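Local coordinates for protein putative glutathionylspermidine synthase (Methylobacillus flagellatus, PDB 3N6X) that is probably a ligase of the circularly permuted ATP-grasp type, perhaps a glutathionylspermidine synthase, at residues Met180-Ala194 and Gln462-Lys473. Sequence-based numbering, arbitrary orientation. Where two conformers were deposited one is given.
Sequences MMRLFPELFRRYPVA and QGGGTKDTWILK
Trp-470 pushes its indole into the bend formed by Met-180, Leu-187, Phe-188, Tyr-191 and Val-193, and here the packing is tight. Leu-187 CG meets the far corner of the six-membered ring, Trp-470 CH2, edge-on at 3.5 Å. Next to it Tyr-191 CD2 lies close to the plane of the indole, 3.5 Å from Trp-470 CZ3, while the Phe-188 ring approaches obliquely, its plane turned 55° from that of the six-membered ring. Val-193 lies over one face: with CG1 anti to the backbone N (chi1 -175°), CG2 is directed at the five-membered ring in a CH-pi contact. The indole nitrogen is buried but satisfied. Trp-470 NE1 donates in the plane of its ring to Asp-468 OD2 at 2.8 Å, reaching the carboxylate from above its plane. That same oxygen pairs with Arg-177 and lies 3.3 Å from Met-180 CG. Replacing Trp-470 by an alanine is likely to open a gap between Phe-188, Tyr-191 and Val-193 and leave Asp-468 OD2 without its indole donor.

Beyond Val-193 the contact passes to backbone; it opens to solvent at Pro-192 and Lys-473. The backbones of Val-193 and Leu-472 form a single beta bridge, its bonds paired as in an antiparallel non-hydrogen-bonded pair: Ala-194 N to Ile-471 O at 2.8 Å, nearly straight at 171°, and Lys-473 N to Pro-192 O, also 2.8 Å. A water bridges Ala-194 O and Ile-471 N. On the solvent side, Pro-192 and the aliphatic part of Lys-473 add looser cover, with Lys-473 CE lying 3.4 Å from Val-193 O.

The arrangement is an aromatic cluster closed by a lone beta bridge, joining the end of the last strand in the large mixed sheet of this ATP-grasp-family protein to the end of helix 170-183, helix 185-190 and the inverse gamma turn centred on Pro-192.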
HETATM    1  N   MSE A 180       6.112  18.005  -9.187  1.00 36.03           N
HETATM    2  CA  MSE A 180       7.467  18.436  -8.831  1.00 34.26           C
HETATM    3  C   MSE A 180       8.263  18.834 -10.067  1.00 40.97           C
HETATM    4  O   MSE A 180       9.020  19.807 -10.021  1.00 40.81           O
HETATM    5  CB  MSE A 180       8.212  17.320  -8.062  1.00 34.96           C
HETATM    6  CG  MSE A 180       7.703  17.121  -6.642  1.00 39.74           C
HETATM    7 SE   MSE A 180       8.127  18.570  -5.399  0.75 44.59          SE
HETATM    8  CE  MSE A 180      10.014  18.485  -5.436  1.00 41.10           C
HETATM    9  N   MSE A 181       8.122  18.053 -11.168  1.00 38.58           N
HETATM   10  CA  MSE A 181       8.799  18.318 -12.437  1.00 37.88           C
HETATM   11  C   MSE A 181       8.261  19.617 -13.080  1.00 42.96           C
HETATM   12  O   MSE A 181       9.022  20.364 -13.700  1.00 42.72           O
HETATM   13  CB  MSE A 181       8.634  17.121 -13.399  1.00 39.83           C
HETATM   14  CG  MSE A 181       9.345  17.332 -14.762  1.00 47.78           C
HETATM   15 SE   MSE A 181      11.309  17.611 -14.586  0.75 55.40          SE
HETATM   16  CE  MSE A 181      11.795  15.756 -14.331  1.00 52.04           C
ATOM     17  N   ARG A 182       6.952  19.881 -12.920  1.00 40.03           N
ATOM     18  CA  ARG A 182       6.309  21.077 -13.462  1.00 40.11           C
ATOM     19  C   ARG A 182       6.758  22.331 -12.675  1.00 44.27           C
ATOM     20  O   ARG A 182       7.078  23.347 -13.283  1.00 44.46           O
ATOM     21  CB  ARG A 182       4.781  20.910 -13.407  1.00 41.99           C
ATOM     22  CG  ARG A 182       3.983  21.907 -14.223  1.00 52.93           C
ATOM     23  CD  ARG A 182       2.500  21.616 -14.047  1.00 63.15           C
ATOM     24  NE  ARG A 182       1.665  22.294 -15.042  1.00 66.37           N
ATOM     25  CZ  ARG A 182       0.335  22.291 -15.016  1.00 72.40           C
ATOM     26  NH1 ARG A 182      -0.316  21.654 -14.048  1.00 56.73           N
ATOM     27  NH2 ARG A 182      -0.354  22.924 -15.956  1.00 49.94           N
ATOM     28  N   LEU A 183       6.816  22.238 -11.331  1.00 40.52           N
ATOM     29  CA  LEU A 183       7.218  23.363 -10.488  1.00 39.57           C
ATOM     30  C   LEU A 183       8.719  23.626 -10.535  1.00 44.60           C
ATOM     31  O   LEU A 183       9.123  24.781 -10.670  1.00 45.05           O
ATOM     32  CB  LEU A 183       6.793  23.132  -9.020  1.00 39.23           C
ATOM     33  CG  LEU A 183       5.302  23.128  -8.695  1.00 43.65           C
ATOM     34  CD1 LEU A 183       5.068  22.596  -7.287  1.00 43.44           C
ATOM     35  CD2 LEU A 183       4.691  24.517  -8.840  1.00 44.32           C
ATOM     36  N   PHE A 184       9.555  22.574 -10.320  1.00 40.51           N
ATOM     37  CA  PHE A 184      11.007  22.756 -10.174  1.00 40.38           C
ATOM     38  C   PHE A 184      11.872  21.879 -11.120  1.00 45.78           C
ATOM     39  O   PHE A 184      12.687  21.079 -10.641  1.00 45.19           O
ATOM     40  CB  PHE A 184      11.430  22.559  -8.702  1.00 41.91           C
ATOM     41  CG  PHE A 184      10.401  22.987  -7.678  1.00 42.95           C
ATOM     42  CD1 PHE A 184      10.183  24.336  -7.407  1.00 46.50           C
ATOM     43  CD2 PHE A 184       9.660  22.045  -6.977  1.00 43.90           C
ATOM     44  CE1 PHE A 184       9.237  24.733  -6.452  1.00 47.22           C
ATOM     45  CE2 PHE A 184       8.722  22.442  -6.016  1.00 47.26           C
ATOM     46  CZ  PHE A 184       8.522  23.784  -5.753  1.00 45.45           C
ATOM     47  N   PRO A 185      11.801  22.091 -12.464  1.00 42.90           N
ATOM     48  CA  PRO A 185      12.634  21.280 -13.374  1.00 42.28           C
ATOM     49  C   PRO A 185      14.125  21.340 -13.047  1.00 46.25           C
ATOM     50  O   PRO A 185      14.811  20.321 -13.132  1.00 46.79           O
ATOM     51  CB  PRO A 185      12.324  21.871 -14.764  1.00 43.55           C
ATOM     52  CG  PRO A 185      11.688  23.198 -14.498  1.00 47.61           C
ATOM     53  CD  PRO A 185      10.944  23.032 -13.218  1.00 43.61           C
ATOM     54  N   GLU A 186      14.609  22.510 -12.603  1.00 42.16           N
ATOM     55  CA  GLU A 186      16.024  22.713 -12.261  1.00 42.19           C
ATOM     56  C   GLU A 186      16.520  21.782 -11.126  1.00 47.98           C
ATOM     57  O   GLU A 186      17.693  21.411 -11.102  1.00 48.80           O
ATOM     58  CB  GLU A 186      16.307  24.203 -11.952  1.00 43.24           C
ATOM     59  CG  GLU A 186      15.723  24.710 -10.633  1.00 54.39           C
ATOM     60  CD  GLU A 186      14.257  25.122 -10.625  1.00 66.27           C
ATOM     61  OE1 GLU A 186      13.565  24.929 -11.652  1.00 55.00           O
ATOM     62  OE2 GLU A 186      13.804  25.643  -9.582  1.00 54.63           O
ATOM     63  N   LEU A 187      15.608  21.380 -10.215  1.00 44.41           N
ATOM     64  CA  LEU A 187      15.909  20.484  -9.091  1.00 42.99           C
ATOM     65  C   LEU A 187      16.218  19.066  -9.596  1.00 44.70           C
ATOM     66  O   LEU A 187      17.096  18.392  -9.059  1.00 45.11           O
ATOM     67  CB  LEU A 187      14.711  20.467  -8.131  1.00 42.69           C
ATOM     68  CG  LEU A 187      14.966  20.246  -6.645  1.00 46.08           C
ATOM     69  CD1 LEU A 187      16.318  20.750  -6.214  1.00 44.74           C
ATOM     70  CD2 LEU A 187      13.861  20.873  -5.824  1.00 48.34           C
ATOM     71  N   PHE A 188      15.540  18.648 -10.660  1.00 40.06           N
ATOM     72  CA  PHE A 188      15.744  17.339 -11.273  1.00 39.41           C
ATOM     73  C   PHE A 188      17.048  17.276 -12.071  1.00 45.65           C
ATOM     74  O   PHE A 188      17.507  16.182 -12.428  1.00 46.50           O
ATOM     75  CB  PHE A 188      14.526  16.940 -12.123  1.00 40.32           C
ATOM     76  CG  PHE A 188      13.338  16.558 -11.272  1.00 41.07           C
ATOM     77  CD1 PHE A 188      12.490  17.534 -10.749  1.00 43.48           C
ATOM     78  CD2 PHE A 188      13.104  15.229 -10.930  1.00 42.52           C
ATOM     79  CE1 PHE A 188      11.410  17.182  -9.932  1.00 44.12           C
ATOM     80  CE2 PHE A 188      12.021  14.879 -10.117  1.00 44.76           C
ATOM     81  CZ  PHE A 188      11.175  15.854  -9.632  1.00 42.72           C
ATOM     82  N   ARG A 189      17.658  18.448 -12.335  1.00 42.00           N
ATOM     83  CA  ARG A 189      18.947  18.529 -13.015  0.50 41.45           C
ATOM     84  C   ARG A 189      20.055  18.259 -11.980  1.00 45.21           C
ATOM     85  O   ARG A 189      21.054  17.617 -12.300  1.00 45.67           O
ATOM     86  CB  ARG A 189      19.123  19.921 -13.667  0.50 39.71           C
ATOM     87  CG  ARG A 189      20.352  20.058 -14.581  0.50 42.55           C
ATOM     88  CD  ARG A 189      20.493  21.480 -15.132  0.50 38.50           C
ATOM     89  NE  ARG A 189      20.629  22.465 -14.057  0.50 37.86           N
ATOM     90  CZ  ARG A 189      19.830  23.515 -13.899  0.50 43.88           C
ATOM     91  NH1 ARG A 189      18.871  23.767 -14.780  0.50 22.65           N
ATOM     92  NH2 ARG A 189      20.002  24.338 -12.872  0.50 33.15           N
ATOM     93  N   ARG A 190      19.842  18.720 -10.721  1.00 40.31           N
ATOM     94  CA  ARG A 190      20.791  18.574  -9.602  1.00 40.29           C
ATOM     95  C   ARG A 190      20.800  17.182  -8.958  1.00 44.22           C
ATOM     96  O   ARG A 190      21.797  16.817  -8.340  1.00 44.32           O
ATOM     97  CB  ARG A 190      20.545  19.648  -8.536  1.00 41.11           C
ATOM     98  CG  ARG A 190      20.611  21.078  -9.085  1.00 49.73           C
ATOM     99  CD  ARG A 190      20.135  22.101  -8.077  1.00 51.67           C
ATOM    100  NE  ARG A 190      21.226  22.524  -7.201  1.00 61.90           N
ATOM    101  CZ  ARG A 190      21.516  23.790  -6.933  1.00 74.19           C
ATOM    102  NH1 ARG A 190      20.789  24.771  -7.454  1.00 60.73           N
ATOM    103  NH2 ARG A 190      22.531  24.088  -6.135  1.00 65.68           N
ATOM    104  N   TYR A 191      19.683  16.415  -9.074  1.00 40.02           N
ATOM    105  CA  TYR A 191      19.587  15.059  -8.513  1.00 38.34           C
ATOM    106  C   TYR A 191      19.351  14.007  -9.604  1.00 41.90           C
ATOM    107  O   TYR A 191      18.505  14.211 -10.487  1.00 41.17           O
ATOM    108  CB  TYR A 191      18.462  14.970  -7.484  1.00 37.91           C
ATOM    109  CG  TYR A 191      18.823  15.493  -6.117  1.00 37.25           C
ATOM    110  CD1 TYR A 191      19.385  14.658  -5.156  1.00 37.89           C
ATOM    111  CD2 TYR A 191      18.506  16.797  -5.743  1.00 37.65           C
ATOM    112  CE1 TYR A 191      19.681  15.122  -3.879  1.00 36.66           C
ATOM    113  CE2 TYR A 191      18.781  17.268  -4.460  1.00 38.17           C
ATOM    114  CZ  TYR A 191      19.370  16.426  -3.530  1.00 43.93           C
ATOM    115  OH  TYR A 191      19.644  16.884  -2.264  1.00 43.39           O
ATOM    116  N   PRO A 192      20.036  12.831  -9.516  1.00 37.51           N
ATOM    117  CA  PRO A 192      19.771  11.756 -10.489  1.00 36.40           C
ATOM    118  C   PRO A 192      18.533  10.932 -10.072  1.00 39.62           C
ATOM    119  O   PRO A 192      18.665   9.793  -9.604  1.00 39.62           O
ATOM    120  CB  PRO A 192      21.061  10.927 -10.447  1.00 37.74           C
ATOM    121  CG  PRO A 192      21.586  11.109  -9.057  1.00 41.88           C
ATOM    122  CD  PRO A 192      21.039  12.416  -8.506  1.00 38.24           C
ATOM    123  N   VAL A 193      17.324  11.524 -10.223  1.00 34.28           N
ATOM    124  CA  VAL A 193      16.068  10.898  -9.798  1.00 32.69           C
ATOM    125  C   VAL A 193      15.596   9.834 -10.788  1.00 36.32           C
ATOM    126  O   VAL A 193      15.456  10.121 -11.976  1.00 36.85           O
ATOM    127  CB  VAL A 193      14.963  11.954  -9.486  1.00 34.81           C
ATOM    128  CG1 VAL A 193      13.694  11.288  -8.933  1.00 34.11           C
ATOM    129  CG2 VAL A 193      15.478  13.017  -8.521  1.00 33.60           C
ATOM    130  N   ALA A 194      15.366   8.591 -10.296  1.00 32.26           N
ATOM    131  CA  ALA A 194      14.862   7.496 -11.137  1.00 32.16           C
ATOM    132  C   ALA A 194      13.397   7.766 -11.534  1.00 35.60           C
ATOM    133  O   ALA A 194      12.636   8.294 -10.724  1.00 34.38           O
ATOM    134  CB  ALA A 194      14.968   6.172 -10.400  1.00 32.64           C
ATOM    135  N   GLN A 462      -7.043  13.427   9.287  1.00 94.95           N
ATOM    136  CA  GLN A 462      -6.679  14.372  10.348  1.00 93.74           C
ATOM    137  C   GLN A 462      -5.252  14.930  10.186  1.00 94.46           C
ATOM    138  O   GLN A 462      -4.305  14.431  10.813  1.00 94.06           O
ATOM    139  CB  GLN A 462      -6.884  13.741  11.740  1.00 95.25           C
ATOM    140  N   GLY A 463      -5.123  15.961   9.343  1.00 88.12           N
ATOM    141  CA  GLY A 463      -3.865  16.669   9.098  1.00 86.21           C
ATOM    142  C   GLY A 463      -2.810  15.896   8.324  1.00 85.15           C
ATOM    143  O   GLY A 463      -1.609  16.107   8.528  1.00 84.06           O
ATOM    144  N   GLY A 464      -3.256  15.039   7.410  1.00 78.36           N
ATOM    145  CA  GLY A 464      -2.360  14.232   6.590  1.00 76.55           C
ATOM    146  C   GLY A 464      -2.178  14.765   5.184  1.00 75.59           C
ATOM    147  O   GLY A 464      -3.142  15.208   4.554  1.00 75.72           O
ATOM    148  N   GLY A 465      -0.939  14.707   4.694  1.00 67.34           N
ATOM    149  CA  GLY A 465      -0.593  15.148   3.345  1.00 65.01           C
ATOM    150  C   GLY A 465       0.324  14.187   2.613  1.00 62.80           C
ATOM    151  O   GLY A 465       0.646  13.122   3.137  1.00 61.87           O
ATOM    152  N   THR A 466       0.741  14.545   1.381  1.00 55.78           N
ATOM    153  CA  THR A 466       1.676  13.710   0.607  1.00 53.54           C
ATOM    154  C   THR A 466       2.926  14.460   0.171  1.00 53.82           C
ATOM    155  O   THR A 466       2.967  15.696   0.183  1.00 52.24           O
ATOM    156  CB  THR A 466       1.008  13.023  -0.584  1.00 58.93           C
ATOM    157  OG1 THR A 466       0.579  14.007  -1.514  1.00 61.76           O
ATOM    158  CG2 THR A 466      -0.141  12.116  -0.178  1.00 57.91           C
ATOM    159  N   LYS A 467       3.953  13.692  -0.201  1.00 48.09           N
ATOM    160  CA  LYS A 467       5.238  14.173  -0.685  1.00 45.73           C
ATOM    161  C   LYS A 467       5.617  13.336  -1.879  1.00 47.35           C
ATOM    162  O   LYS A 467       5.117  12.218  -2.029  1.00 47.88           O
ATOM    163  CB  LYS A 467       6.316  13.984   0.396  1.00 46.52           C
ATOM    164  CG  LYS A 467       6.259  14.976   1.535  1.00 45.56           C
ATOM    165  CD  LYS A 467       7.318  14.643   2.554  1.00 48.94           C
ATOM    166  CE  LYS A 467       7.484  15.727   3.588  1.00 59.46           C
ATOM    167  NZ  LYS A 467       8.559  16.678   3.214  1.00 61.52           N
ATOM    168  N   ASP A 468       6.537  13.835  -2.700  1.00 41.06           N
ATOM    169  CA  ASP A 468       7.114  13.060  -3.793  1.00 39.21           C
ATOM    170  C   ASP A 468       8.253  12.248  -3.182  1.00 39.84           C
ATOM    171  O   ASP A 468       8.917  12.734  -2.268  1.00 41.00           O
ATOM    172  CB  ASP A 468       7.667  14.012  -4.878  1.00 40.57           C
ATOM    173  CG  ASP A 468       8.199  13.340  -6.137  1.00 39.59           C
ATOM    174  OD1 ASP A 468       8.017  12.104  -6.280  1.00 38.05           O
ATOM    175  OD2 ASP A 468       8.787  14.048  -6.981  1.00 39.77           O
ATOM    176  N   THR A 469       8.454  11.009  -3.637  1.00 33.84           N
ATOM    177  CA  THR A 469       9.560  10.173  -3.149  1.00 32.78           C
ATOM    178  C   THR A 469      10.576  10.016  -4.256  1.00 35.52           C
ATOM    179  O   THR A 469      10.253   9.489  -5.334  1.00 32.93           O
ATOM    180  CB  THR A 469       9.053   8.796  -2.635  1.00 37.14           C
ATOM    181  OG1 THR A 469       8.014   9.000  -1.690  1.00 34.25           O
ATOM    182  CG2 THR A 469      10.169   7.953  -2.005  1.00 31.65           C
ATOM    183  N   TRP A 470      11.804  10.471  -4.000  1.00 33.38           N
ATOM    184  CA  TRP A 470      12.887  10.395  -4.971  1.00 33.84           C
ATOM    185  C   TRP A 470      13.797   9.222  -4.677  1.00 36.98           C
ATOM    186  O   TRP A 470      14.335   9.123  -3.576  1.00 37.17           O
ATOM    187  CB  TRP A 470      13.716  11.681  -4.945  1.00 33.23           C
ATOM    188  CG  TRP A 470      13.024  12.910  -5.464  1.00 34.83           C
ATOM    189  CD1 TRP A 470      11.754  13.004  -5.960  1.00 37.77           C
ATOM    190  CD2 TRP A 470      13.593  14.220  -5.563  1.00 35.06           C
ATOM    191  NE1 TRP A 470      11.486  14.301  -6.331  1.00 37.56           N
ATOM    192  CE2 TRP A 470      12.599  15.070  -6.100  1.00 39.18           C
ATOM    193  CE3 TRP A 470      14.855  14.764  -5.243  1.00 36.19           C
ATOM    194  CZ2 TRP A 470      12.833  16.429  -6.346  1.00 38.58           C
ATOM    195  CZ3 TRP A 470      15.076  16.113  -5.466  1.00 37.94           C
ATOM    196  CH2 TRP A 470      14.077  16.930  -6.018  1.00 38.72           C
ATOM    197  N   ILE A 471      13.984   8.337  -5.657  1.00 32.59           N
ATOM    198  CA  ILE A 471      14.951   7.258  -5.545  1.00 31.75           C
ATOM    199  C   ILE A 471      16.097   7.617  -6.468  1.00 36.87           C
ATOM    200  O   ILE A 471      15.884   7.822  -7.670  1.00 36.11           O
ATOM    201  CB  ILE A 471      14.337   5.839  -5.824  1.00 34.54           C
ATOM    202  CG1 ILE A 471      13.559   5.309  -4.580  1.00 35.37           C
ATOM    203  CG2 ILE A 471      15.431   4.831  -6.190  1.00 33.75           C
ATOM    204  CD1 ILE A 471      12.225   5.942  -4.263  1.00 34.91           C
ATOM    205  N   LEU A 472      17.288   7.815  -5.897  1.00 34.41           N
ATOM    206  CA  LEU A 472      18.468   8.201  -6.674  1.00 34.42           C
ATOM    207  C   LEU A 472      19.030   7.039  -7.460  1.00 38.95           C
ATOM    208  O   LEU A 472      19.027   5.909  -6.970  1.00 38.45           O
ATOM    209  CB  LEU A 472      19.541   8.845  -5.781  1.00 34.01           C
ATOM    210  CG  LEU A 472      19.097  10.095  -4.996  1.00 37.43           C
ATOM    211  CD1 LEU A 472      20.298  10.841  -4.458  1.00 36.76           C
ATOM    212  CD2 LEU A 472      18.199  11.040  -5.868  1.00 36.40           C
ATOM    213  N   LYS A 473      19.443   7.301  -8.720  1.00 36.39           N
ATOM    214  CA  LYS A 473      19.961   6.269  -9.637  1.00 50.15           C
ATOM    215  C   LYS A 473      21.320   5.697  -9.216  1.00 72.56           C
ATOM    216  O   LYS A 473      22.160   6.416  -8.688  1.00 47.63           O
ATOM    217  CB  LYS A 473      20.009   6.790 -11.078  1.00 51.22           C
ATOM    218  CG  LYS A 473      18.642   6.860 -11.736  1.00 54.90           C
ATOM    219  CD  LYS A 473      18.736   7.329 -13.179  1.00 62.40           C
ATOM    220  CE  LYS A 473      18.296   8.760 -13.344  1.00 71.06           C
ATOM    221  NZ  LYS A 473      18.416   9.212 -14.750  1.00 77.40           N
TER
HETATM  222  O   HOH W   1      12.112   8.112  -8.026  1.00 25.86           O